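3,6-diketocamphane 1,6-monooxygenase (Pseudomonas putida, PDB 4UWM) catalyses the FMNH2- and O2-dependent Baeyer-Villiger oxidation of a diketocamphane to a lactone, a step that lets the bacterium grow on (-)-camphor. Local coordinates at residues 49-54 / 278-283; 15-20 / 348-353; 152-157 / 194-199. All coordinates share one frame; numbering follows the deposited sequence. Where two conformers were deposited one is given.

Contact 1 of 3, residues 49-54 / 278-283; sequences QIWENI and GYCFER
Arg-283 NH1 donates to Tyr-279 OH at 2.8 Å, one turn back along helix 276-291, and the two side chains so joined meet the outer rim of the Trp-51 indole, which projects from the loop 49-54. The bond is bent (146° at the hydrogen), with the phenol oxygen tilted out of the guanidinium plane. Arg-283 starts with CG anti to the backbone N (chi1 -178°) and continues extended to NE, which carries CD alongside the indole edge, 4.1 Å from Trp-51 CZ2. Tyr-279 reaches the same rim at about a right angle, its CE2 3.7 Å from Trp-51 CH2 and close to the indole plane. Cys-280 takes a face instead. Its SG stands 4.1 Å from the centroid of the six-membered ring of Trp-51, 28° off the normal, a sulfur-aromatic contact whose closest atom is Trp-51 CZ3 at 3.7 Å. In this TIM barrel of the bacterial luciferase family, the loop follows strand 40-43, and the contact joins it to a helix near the FMN site: the Cys-280 side chain is about 10 Å from the flavin, and the side chain of Trp-51 is about 8 Å from that of His-10, which binds FMN. Tyr-284, further along the helix, stacks on the indole and bonds to Glu-52 OE2, while Glu-52 OE1 receives Gln-49 NE2 at 3.2 Å from above its carboxylate plane. The polar ends cross the dimer interface: Trp-51 NE1 bonds to Gln-182 of the second subunit, and Arg-283 NH2 forms a salt bridge with Glu-181 of that subunit.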
loop_
_atom_site.group_PDB
_atom_site.type_symbol
_atom_site.label_atom_id
_atom_site.label_comp_id
_atom_site.label_asym_id
_atom_site.label_seq_id
_atom_site.Cartn_x
_atom_site.Cartn_y
_atom_site.Cartn_z
ATOM N N GLN A 49 15.012 3.978 -9.352
ATOM C CA GLN A 49 16.217 3.106 -9.336
ATOM C C GLN A 49 15.965 1.689 -9.838
ATOM O O GLN A 49 14.848 1.199 -9.763
ATOM C CB GLN A 49 16.804 3.042 -7.930
ATOM C CG GLN A 49 17.414 4.370 -7.453
ATOM C CD GLN A 49 18.662 4.730 -8.236
ATOM O OE1 GLN A 49 18.640 5.625 -9.070
ATOM N NE2 GLN A 49 19.753 4.004 -7.985
ATOM N N ILE A 50 17.017 1.009 -10.288
ATOM C CA ILE A 50 16.886 -0.362 -10.816
ATOM C C ILE A 50 17.078 -1.437 -9.761
ATOM O O ILE A 50 16.215 -2.293 -9.598
ATOM C CB ILE A 50 17.853 -0.633 -12.008
ATOM C CG1 ILE A 50 17.585 0.339 -13.159
ATOM C CG2 ILE A 50 17.760 -2.094 -12.484
ATOM C CD1 ILE A 50 16.275 0.126 -13.875
ATOM N N TRP A 51 18.227 -1.423 -9.088
ATOM C CA TRP A 51 18.510 -2.384 -8.037
ATOM C C TRP A 51 17.579 -2.180 -6.842
ATOM O O TRP A 51 17.083 -3.158 -6.268
ATOM C CB TRP A 51 19.965 -2.289 -7.558
ATOM C CG TRP A 51 21.032 -2.820 -8.493
ATOM C CD1 TRP A 51 21.596 -2.166 -9.545
ATOM C CD2 TRP A 51 21.701 -4.099 -8.407
ATOM N NE1 TRP A 51 22.576 -2.955 -10.125
ATOM C CE2 TRP A 51 22.657 -4.144 -9.448
ATOM C CE3 TRP A 51 21.594 -5.193 -7.548
ATOM C CZ2 TRP A 51 23.484 -5.257 -9.666
ATOM C CZ3 TRP A 51 22.426 -6.317 -7.767
ATOM C CH2 TRP A 51 23.346 -6.332 -8.820
ATOM N N GLU A 52 17.347 -0.913 -6.479
ATOM C CA GLU A 52 16.507 -0.596 -5.331
ATOM C C GLU A 52 15.108 -0.350 -5.894
ATOM O O GLU A 52 14.740 0.774 -6.209
ATOM C CB GLU A 52 17.049 0.629 -4.585
ATOM C CG GLU A 52 18.547 0.547 -4.246
ATOM C CD GLU A 52 19.481 1.111 -5.314
ATOM O OE1 GLU A 52 19.072 1.283 -6.476
ATOM O OE2 GLU A 52 20.676 1.356 -4.987
ATOM N N ASN A 53 14.350 -1.428 -6.053
ATOM C CA ASN A 53 13.188 -1.393 -6.945
ATOM C C ASN A 53 11.837 -1.515 -6.229
ATOM O O ASN A 53 10.906 -2.103 -6.771
ATOM C CB ASN A 53 13.344 -2.465 -8.051
ATOM C CG ASN A 53 13.398 -3.874 -7.497
ATOM O OD1 ASN A 53 13.520 -4.063 -6.297
ATOM N ND2 ASN A 53 13.273 -4.882 -8.375
ATOM N N ILE A 54 11.731 -0.968 -5.014
ATOM C CA ILE A 54 10.448 -0.977 -4.312
ATOM C C ILE A 54 9.981 0.474 -4.111
ATOM O O ILE A 54 10.562 1.185 -3.293
ATOM C CB ILE A 54 10.520 -1.775 -2.962
ATOM C CG1 ILE A 54 10.667 -3.290 -3.249
ATOM C CG2 ILE A 54 9.285 -1.519 -2.081
ATOM C CD1 ILE A 54 10.859 -4.138 -1.992
ATOM N N GLY A 278 29.072 -10.316 -3.395
ATOM C CA GLY A 278 30.205 -9.926 -4.223
ATOM C C GLY A 278 29.788 -9.450 -5.590
ATOM O O GLY A 278 30.382 -8.518 -6.118
ATOM N N TYR A 279 28.762 -10.085 -6.165
ATOM C CA TYR A 279 28.232 -9.680 -7.471
ATOM C C TYR A 279 27.693 -8.234 -7.476
ATOM O O TYR A 279 28.007 -7.433 -8.370
ATOM C CB TYR A 279 27.140 -10.658 -7.967
ATOM C CG TYR A 279 26.593 -10.268 -9.316
ATOM C CD1 TYR A 279 27.311 -10.530 -10.488
ATOM C CD2 TYR A 279 25.382 -9.581 -9.429
ATOM C CE1 TYR A 279 26.827 -10.139 -11.731
ATOM C CE2 TYR A 279 24.896 -9.187 -10.661
ATOM C CZ TYR A 279 25.619 -9.477 -11.810
ATOM O OH TYR A 279 25.132 -9.094 -13.031
ATOM N N CYS A 280 26.875 -7.916 -6.475
ATOM C CA CYS A 280 26.258 -6.584 -6.376
ATOM C C CYS A 280 27.348 -5.525 -6.188
ATOM O O CYS A 280 27.393 -4.528 -6.911
ATOM C CB CYS A 280 25.282 -6.545 -5.202
ATOM S SG CYS A 280 24.488 -4.930 -4.984
ATOM N N PHE A 281 28.240 -5.766 -5.233
ATOM C CA PHE A 281 29.358 -4.850 -4.976
ATOM C C PHE A 281 30.252 -4.628 -6.177
ATOM O O PHE A 281 30.544 -3.490 -6.515
ATOM C CB PHE A 281 30.170 -5.286 -3.762
ATOM C CG PHE A 281 29.630 -4.756 -2.468
ATOM C CD1 PHE A 281 30.027 -3.511 -2.000
ATOM C CD2 PHE A 281 28.695 -5.478 -1.738
ATOM C CE1 PHE A 281 29.528 -3.006 -0.812
ATOM C CE2 PHE A 281 28.188 -4.977 -0.549
ATOM C CZ PHE A 281 28.608 -3.739 -0.084
ATOM N N GLU A 282 30.667 -5.707 -6.833
ATOM C CA GLU A 282 31.520 -5.614 -8.028
ATOM C C GLU A 282 30.855 -4.893 -9.185
ATOM O O GLU A 282 31.482 -4.061 -9.846
ATOM C CB GLU A 282 31.905 -7.014 -8.502
ATOM C CG GLU A 282 33.174 -7.081 -9.322
ATOM C CD GLU A 282 34.389 -7.178 -8.436
ATOM O OE1 GLU A 282 34.850 -6.122 -7.959
ATOM O OE2 GLU A 282 34.855 -8.311 -8.194
ATOM N N ARG A 283 29.590 -5.218 -9.454
ATOM C CA ARG A 283 28.922 -4.660 -10.623
ATOM C C ARG A 283 28.361 -3.265 -10.404
ATOM O O ARG A 283 28.326 -2.453 -11.335
ATOM C CB ARG A 283 27.808 -5.581 -11.118
ATOM C CG ARG A 283 27.134 -5.050 -12.369
ATOM C CD ARG A 283 26.011 -5.940 -12.867
ATOM N NE ARG A 283 25.215 -5.244 -13.874
ATOM C CZ ARG A 283 24.101 -5.721 -14.418
ATOM N NH1 ARG A 283 23.635 -6.920 -14.063
ATOM N NH2 ARG A 283 23.466 -5.002 -15.330
#

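Contact 2 of 3, residues 15-20 / 348-353; sequences PGRSAR and AHDYYD
The guanidinium group of Arg-17 has Tyr-352 over one face and the carboxylates of Asp-350 and Asp-353 at its edge. Tyr-352 CD2 sits 3.9 Å above the guanidinium plane, displaced toward the rim, and the phenol ring turns its own edge to the cation. Asp-350 is gripped side-on: Arg-17 NE reaches Asp-350 OD2 at 2.9 Å through the syn lone pair of that oxygen, and Arg-17 NH2 reaches Asp-350 OD1, also at 2.9 Å. The fork is twisted, with the two flat groups 41° apart, so OD1 is approached on its syn side but well out of the carboxylate plane. Asp-353 binds differently. Arg-17 NH1 meets Asp-353 OD1 at 3.1 Å from above that carboxylate, whose plane stands 78° from the guanidinium. A bend at chi2 (-66°) turns the arginine chain toward these acids. The two segments follow neighbouring parallel strands of the TIM barrel, 4-9 and 343-347, so the salt-bridge network ties together loops that leave the first and last strands. Asp-350 is the centre of an inverse gamma turn, and its OD1 also receives a weak bond from Tyr-352 N at 3.4 Å. Its OD2 accepts Arg-14 N as well, which gives the buried carboxylate partners on both oxygens. A methionine in place of Arg-17 would probably leave the buried charge of Asp-350 without its two-pronged mate and Asp-353 OD1 without its cation. Asp-353 OD2 forms a second salt bridge, with Arg-14 NH2, while Tyr-352 OH bonds to Asp-24 on helix 19-35, the helix that Ser-18 caps at its N terminus.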
loop_
_atom_site.group_PDB
_atom_site.type_symbol
_atom_site.label_atom_id
_atom_site.label_comp_id
_atom_site.label_asym_id
_atom_site.label_seq_id
_atom_site.Cartn_x
_atom_site.Cartn_y
_atom_site.Cartn_z
ATOM N N PRO A 15 19.394 -6.558 -11.784
ATOM C CA PRO A 15 18.620 -6.011 -12.893
ATOM C C PRO A 15 17.993 -7.114 -13.739
ATOM O O PRO A 15 18.643 -8.122 -14.017
ATOM C CB PRO A 15 19.670 -5.222 -13.689
ATOM C CG PRO A 15 20.576 -4.733 -12.618
ATOM C CD PRO A 15 20.710 -5.906 -11.682
ATOM N N GLY A 16 16.721 -6.943 -14.091
ATOM C CA GLY A 16 15.968 -8.004 -14.756
ATOM C C GLY A 16 14.952 -8.760 -13.903
ATOM O O GLY A 16 14.036 -9.393 -14.447
ATOM N N ARG A 17 15.118 -8.735 -12.578
ATOM C CA ARG A 17 14.115 -9.304 -11.682
ATOM C C ARG A 17 12.758 -8.622 -11.917
ATOM O O ARG A 17 12.691 -7.406 -12.114
ATOM C CB ARG A 17 14.523 -9.148 -10.211
ATOM C CG ARG A 17 15.736 -9.949 -9.772
ATOM C CD ARG A 17 15.482 -11.435 -9.820
ATOM N NE ARG A 17 16.329 -12.131 -8.873
ATOM C CZ ARG A 17 16.515 -13.441 -8.873
ATOM N NH1 ARG A 17 15.919 -14.184 -9.782
ATOM N NH2 ARG A 17 17.276 -14.002 -7.956
ATOM N N SER A 18 11.676 -9.397 -11.895
ATOM C CA SER A 18 10.345 -8.804 -12.094
ATOM C C SER A 18 9.817 -8.237 -10.773
ATOM O O SER A 18 10.371 -8.514 -9.716
ATOM C CB SER A 18 9.370 -9.846 -12.619
ATOM O OG SER A 18 9.143 -10.787 -11.592
ATOM N N ALA A 19 8.763 -7.441 -10.852
ATOM C CA ALA A 19 8.071 -6.968 -9.647
ATOM C C ALA A 19 7.541 -8.151 -8.833
ATOM O O ALA A 19 7.681 -8.179 -7.612
ATOM C CB ALA A 19 6.958 -5.997 -10.017
ATOM N N ARG A 20 6.976 -9.174 -9.497
ATOM C CA ARG A 20 6.473 -10.321 -8.744
ATOM C C ARG A 20 7.559 -11.069 -7.969
ATOM O O ARG A 20 7.345 -11.456 -6.817
ATOM C CB ARG A 20 5.650 -11.282 -9.629
ATOM C CG ARG A 20 4.894 -12.341 -8.835
ATOM C CD ARG A 20 4.202 -13.330 -9.779
ATOM N NE ARG A 20 3.153 -14.073 -9.087
ATOM C CZ ARG A 20 3.369 -15.113 -8.285
ATOM N NH1 ARG A 20 4.602 -15.556 -8.074
ATOM N NH2 ARG A 20 2.349 -15.717 -7.692
ATOM N N ALA A 348 20.098 -6.979 3.196
ATOM C CA ALA A 348 19.607 -8.143 2.467
ATOM C C ALA A 348 20.066 -8.085 1.018
ATOM O O ALA A 348 20.010 -7.025 0.374
ATOM C CB ALA A 348 18.085 -8.252 2.556
ATOM N N HIS A 349 20.552 -9.215 0.504
ATOM C CA HIS A 349 20.955 -9.273 -0.898
ATOM C C HIS A 349 20.131 -10.267 -1.717
ATOM O O HIS A 349 19.330 -11.001 -1.169
ATOM C CB HIS A 349 22.462 -9.523 -1.007
ATOM C CG HIS A 349 23.252 -8.270 -0.881
ATOM N ND1 HIS A 349 23.517 -7.452 -1.956
ATOM C CD2 HIS A 349 23.743 -7.636 0.207
ATOM C CE1 HIS A 349 24.195 -6.395 -1.544
ATOM N NE2 HIS A 349 24.356 -6.490 -0.238
ATOM N N ASP A 350 20.316 -10.273 -3.030
ATOM C CA ASP A 350 19.455 -11.061 -3.899
ATOM C C ASP A 350 19.839 -12.552 -3.883
ATOM O O ASP A 350 20.561 -13.020 -4.771
ATOM C CB ASP A 350 19.473 -10.511 -5.328
ATOM C CG ASP A 350 18.430 -11.160 -6.221
ATOM O OD1 ASP A 350 17.850 -12.181 -5.840
ATOM O OD2 ASP A 350 18.199 -10.635 -7.309
ATOM N N TYR A 351 19.323 -13.255 -2.879
ATOM C CA TYR A 351 19.464 -14.700 -2.706
ATOM C C TYR A 351 18.188 -15.460 -3.036
ATOM O O TYR A 351 18.002 -16.626 -2.636
ATOM C CB TYR A 351 19.855 -14.999 -1.267
ATOM C CG TYR A 351 21.338 -15.012 -1.034
ATOM C CD1 TYR A 351 22.098 -16.163 -1.297
ATOM C CD2 TYR A 351 21.987 -13.892 -0.527
ATOM C CE1 TYR A 351 23.470 -16.182 -1.067
ATOM C CE2 TYR A 351 23.354 -13.901 -0.294
ATOM C CZ TYR A 351 24.085 -15.050 -0.556
ATOM O OH TYR A 351 25.432 -15.037 -0.325
ATOM N N TYR A 352 17.314 -14.804 -3.787
ATOM C CA TYR A 352 16.014 -15.357 -4.105
ATOM C C TYR A 352 16.110 -16.728 -4.804
ATOM O O TYR A 352 15.285 -17.600 -4.527
ATOM C CB TYR A 352 15.260 -14.400 -5.012
ATOM C CG TYR A 352 13.856 -14.820 -5.380
ATOM C CD1 TYR A 352 12.914 -15.160 -4.406
ATOM C CD2 TYR A 352 13.459 -14.844 -6.712
ATOM C CE1 TYR A 352 11.616 -15.504 -4.750
ATOM C CE2 TYR A 352 12.168 -15.196 -7.061
ATOM C CZ TYR A 352 11.248 -15.503 -6.079
ATOM O OH TYR A 352 9.961 -15.831 -6.444
ATOM N N ASP A 353 17.099 -16.902 -5.688
ATOM C CA ASP A 353 17.263 -18.200 -6.425
ATOM C C ASP A 353 17.698 -19.369 -5.560
ATOM O O ASP A 353 17.349 -20.518 -5.847
ATOM C CB ASP A 353 18.229 -18.076 -7.599
ATOM C CG ASP A 353 17.664 -17.265 -8.742
ATOM O OD1 ASP A 353 16.430 -17.145 -8.843
ATOM O OD2 ASP A 353 18.456 -16.764 -9.568
#

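Contact 3 of 3, residues 152-157 / 194-199; sequences KIWKRE and KAPEIA
With CG anti to its carbonyl carbon (chi1 -64°) and the indole swung round by chi2 (-36°), Trp-154 brings its six-membered ring over Pro-196 and against the methyl group of Ala-195. The contact belongs to a beta-alpha-beta crossover of the TIM barrel: helix 139-155 lies in the connection between the adjacent parallel strands 105-108 and 198-202, and its last turn here packs on the chain just entering the second of them. The backbones come close, the CA atoms of Trp-154 and Ala-195 being 6.2 Å apart. Pro-196 CD is set over one face of the indole, 3.7 Å from the centroid of the six-membered ring and 13° off its normal. This is a CH-pi contact, and the adjoining amide nitrogen probably leaves the CD hydrogens slightly positive, which suits the electron-rich face. The proline crosses the indole at about a right angle, with CD touching Trp-154 CZ3 and CH2 at 3.7 and 3.8 Å. Ala-195 adds its methyl group obliquely. At the ring edge, near its plane, Ile-198 CD1 is a looser neighbour of Trp-154 CZ3 at 4.4 Å. Leu-105 of strand 105-108 touches Trp-154, Pro-196 and Ile-198 alike, and Ile-92 of helix 85-98 also packs on the tryptophan. From that same helix the carbonyl oxygen of Ala-89 accepts Trp-154 NE1, which satisfies the indole N-H and probably limits how the ring can turn. The helix ends just past Trp-154. The tightest touch between the two segments is that of Ala-195 CB on Trp-154 CE3, at 3.5 Å.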
loop_
_atom_site.group_PDB
_atom_site.type_symbol
_atom_site.label_atom_id
_atom_site.label_comp_id
_atom_site.label_asym_id
_atom_site.label_seq_id
_atom_site.Cartn_x
_atom_site.Cartn_y
_atom_site.Cartn_z
ATOM N N LYS A 152 -0.433 16.041 13.620
ATOM C CA LYS A 152 -1.751 16.599 13.995
ATOM C C LYS A 152 -2.909 15.693 13.536
ATOM O O LYS A 152 -3.914 15.528 14.249
ATOM C CB LYS A 152 -1.881 18.045 13.513
ATOM C CG LYS A 152 -0.855 18.981 14.144
ATOM C CD LYS A 152 -0.837 20.339 13.450
ATOM C CE LYS A 152 -1.979 21.230 13.946
ATOM N NZ LYS A 152 -1.812 21.589 15.384
ATOM N N ILE A 153 -2.760 15.053 12.377
ATOM C CA ILE A 153 -3.771 14.096 11.948
ATOM C C ILE A 153 -3.846 12.930 12.928
ATOM O O ILE A 153 -4.939 12.510 13.290
ATOM C CB ILE A 153 -3.562 13.631 10.496
ATOM C CG1 ILE A 153 -4.032 14.736 9.551
ATOM C CG2 ILE A 153 -4.343 12.344 10.203
ATOM C CD1 ILE A 153 -3.187 14.865 8.316
ATOM N N TRP A 154 -2.689 12.430 13.385
ATOM C CA TRP A 154 -2.678 11.309 14.342
ATOM C C TRP A 154 -3.347 11.659 15.673
ATOM O O TRP A 154 -3.907 10.774 16.336
ATOM C CB TRP A 154 -1.257 10.787 14.621
ATOM C CG TRP A 154 -0.585 10.181 13.411
ATOM C CD1 TRP A 154 -1.180 9.439 12.414
ATOM C CD2 TRP A 154 0.806 10.259 13.075
ATOM N NE1 TRP A 154 -0.239 9.051 11.484
ATOM C CE2 TRP A 154 0.982 9.548 11.848
ATOM C CE3 TRP A 154 1.917 10.867 13.673
ATOM C CZ2 TRP A 154 2.225 9.448 11.209
ATOM C CZ3 TRP A 154 3.167 10.760 13.045
ATOM C CH2 TRP A 154 3.307 10.053 11.817
ATOM N N LYS A 155 -3.247 12.933 16.068
ATOM C CA LYS A 155 -3.892 13.433 17.302
ATOM C C LYS A 155 -5.420 13.523 17.215
ATOM O O LYS A 155 -6.108 13.479 18.229
ATOM C CB LYS A 155 -3.286 14.778 17.719
ATOM C CG LYS A 155 -1.962 14.590 18.432
ATOM C CD LYS A 155 -1.315 15.903 18.805
ATOM C CE LYS A 155 -0.028 15.607 19.550
ATOM N NZ LYS A 155 1.020 16.595 19.198
ATOM N N ARG A 156 -5.943 13.632 16.003
ATOM C CA ARG A 156 -7.389 13.644 15.774
ATOM C C ARG A 156 -8.099 14.827 16.481
ATOM O O ARG A 156 -9.211 14.671 16.982
ATOM C CB ARG A 156 -8.028 12.298 16.154
ATOM C CG ARG A 156 -7.557 11.159 15.248
ATOM C CD ARG A 156 -8.188 9.832 15.607
ATOM N NE ARG A 156 -9.555 9.664 15.095
ATOM C CZ ARG A 156 -10.630 9.572 15.881
ATOM N NH1 ARG A 156 -10.497 9.650 17.193
ATOM N NH2 ARG A 156 -11.828 9.410 15.368
ATOM N N GLU A 157 -7.416 15.964 16.562
ATOM C CA GLU A 157 -8.025 17.208 17.033
ATOM C C GLU A 157 -8.231 18.116 15.823
ATOM O O GLU A 157 -7.330 18.250 14.987
ATOM C CB GLU A 157 -7.144 17.913 18.081
ATOM C CG GLU A 157 -7.075 17.224 19.446
ATOM C CD GLU A 157 -8.210 17.595 20.393
ATOM O OE1 GLU A 157 -9.349 17.876 19.948
ATOM O OE2 GLU A 157 -7.959 17.599 21.616
ATOM N N LYS A 194 -1.239 7.025 19.496
ATOM C CA LYS A 194 -0.112 7.952 19.530
ATOM C C LYS A 194 0.738 7.802 18.272
ATOM O O LYS A 194 0.673 6.773 17.613
ATOM C CB LYS A 194 0.740 7.696 20.774
ATOM C CG LYS A 194 1.130 6.239 20.977
ATOM C CD LYS A 194 1.856 6.032 22.299
ATOM C CE LYS A 194 2.204 4.566 22.516
ATOM N NZ LYS A 194 3.075 4.381 23.707
ATOM N N ALA A 195 1.527 8.829 17.956
ATOM C CA ALA A 195 2.458 8.769 16.831
ATOM C C ALA A 195 3.321 7.509 16.943
ATOM O O ALA A 195 3.609 7.041 18.058
ATOM C CB ALA A 195 3.327 10.009 16.776
ATOM N N PRO A 196 3.711 6.919 15.790
ATOM C CA PRO A 196 4.668 5.816 15.915
ATOM C C PRO A 196 6.030 6.376 16.290
ATOM O O PRO A 196 6.289 7.584 16.100
ATOM C CB PRO A 196 4.722 5.249 14.482
ATOM C CG PRO A 196 4.530 6.458 13.631
ATOM C CD PRO A 196 3.522 7.319 14.379
ATOM N N GLU A 197 6.923 5.521 16.783
ATOM C CA GLU A 197 8.312 5.931 16.894
ATOM C C GLU A 197 8.829 6.272 15.496
ATOM O O GLU A 197 8.533 5.544 14.544
ATOM C CB GLU A 197 9.157 4.827 17.526
ATOM C CG GLU A 197 10.632 5.186 17.630
ATOM C CD GLU A 197 11.405 4.271 18.569
ATOM O OE1 GLU A 197 10.797 3.329 19.117
ATOM O OE2 GLU A 197 12.619 4.506 18.747
ATOM N N ILE A 198 9.575 7.369 15.385
ATOM C CA ILE A 198 10.040 7.892 14.098
ATOM C C ILE A 198 11.556 7.738 14.010
ATOM O O ILE A 198 12.262 8.004 14.990
ATOM C CB ILE A 198 9.587 9.361 13.898
ATOM C CG1 ILE A 198 8.064 9.402 13.724
ATOM C CG2 ILE A 198 10.311 10.046 12.757
ATOM C CD1 ILE A 198 7.483 10.797 13.643
ATOM N N ALA A 199 12.036 7.262 12.853
ATOM C CA ALA A 199 13.459 7.088 12.588
ATOM C C ALA A 199 13.924 7.923 11.414
ATOM O O ALA A 199 13.135 8.266 10.535
ATOM C CB ALA A 199 13.767 5.612 12.368
#

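From the N terminus the chain passes strand 4-9 and enters residues 15-20, which meet 348-353, almost at the other end, in contact 2; this joins the segments that follow strands 4-9 and 343-347. Nested inside that loop, 49-54 pairs with 278-283 in contact 1, joining the loop after strand 40-43 to helix 276-291. Innermost is contact 3, whose segments 152-157 and 194-199 close a short loop holding a small antiparallel hairpin; the three nest without crossing. Contacts 1 and 2 touch, Pro-15 CD lying 3.4 Å from Trp-51 CE2, and both reach the second subunit. Contact 3 lies on the opposite side of the chain's centre, its centre about 34 Å from each of theirs, and ties a helix to a neighbouring barrel strand.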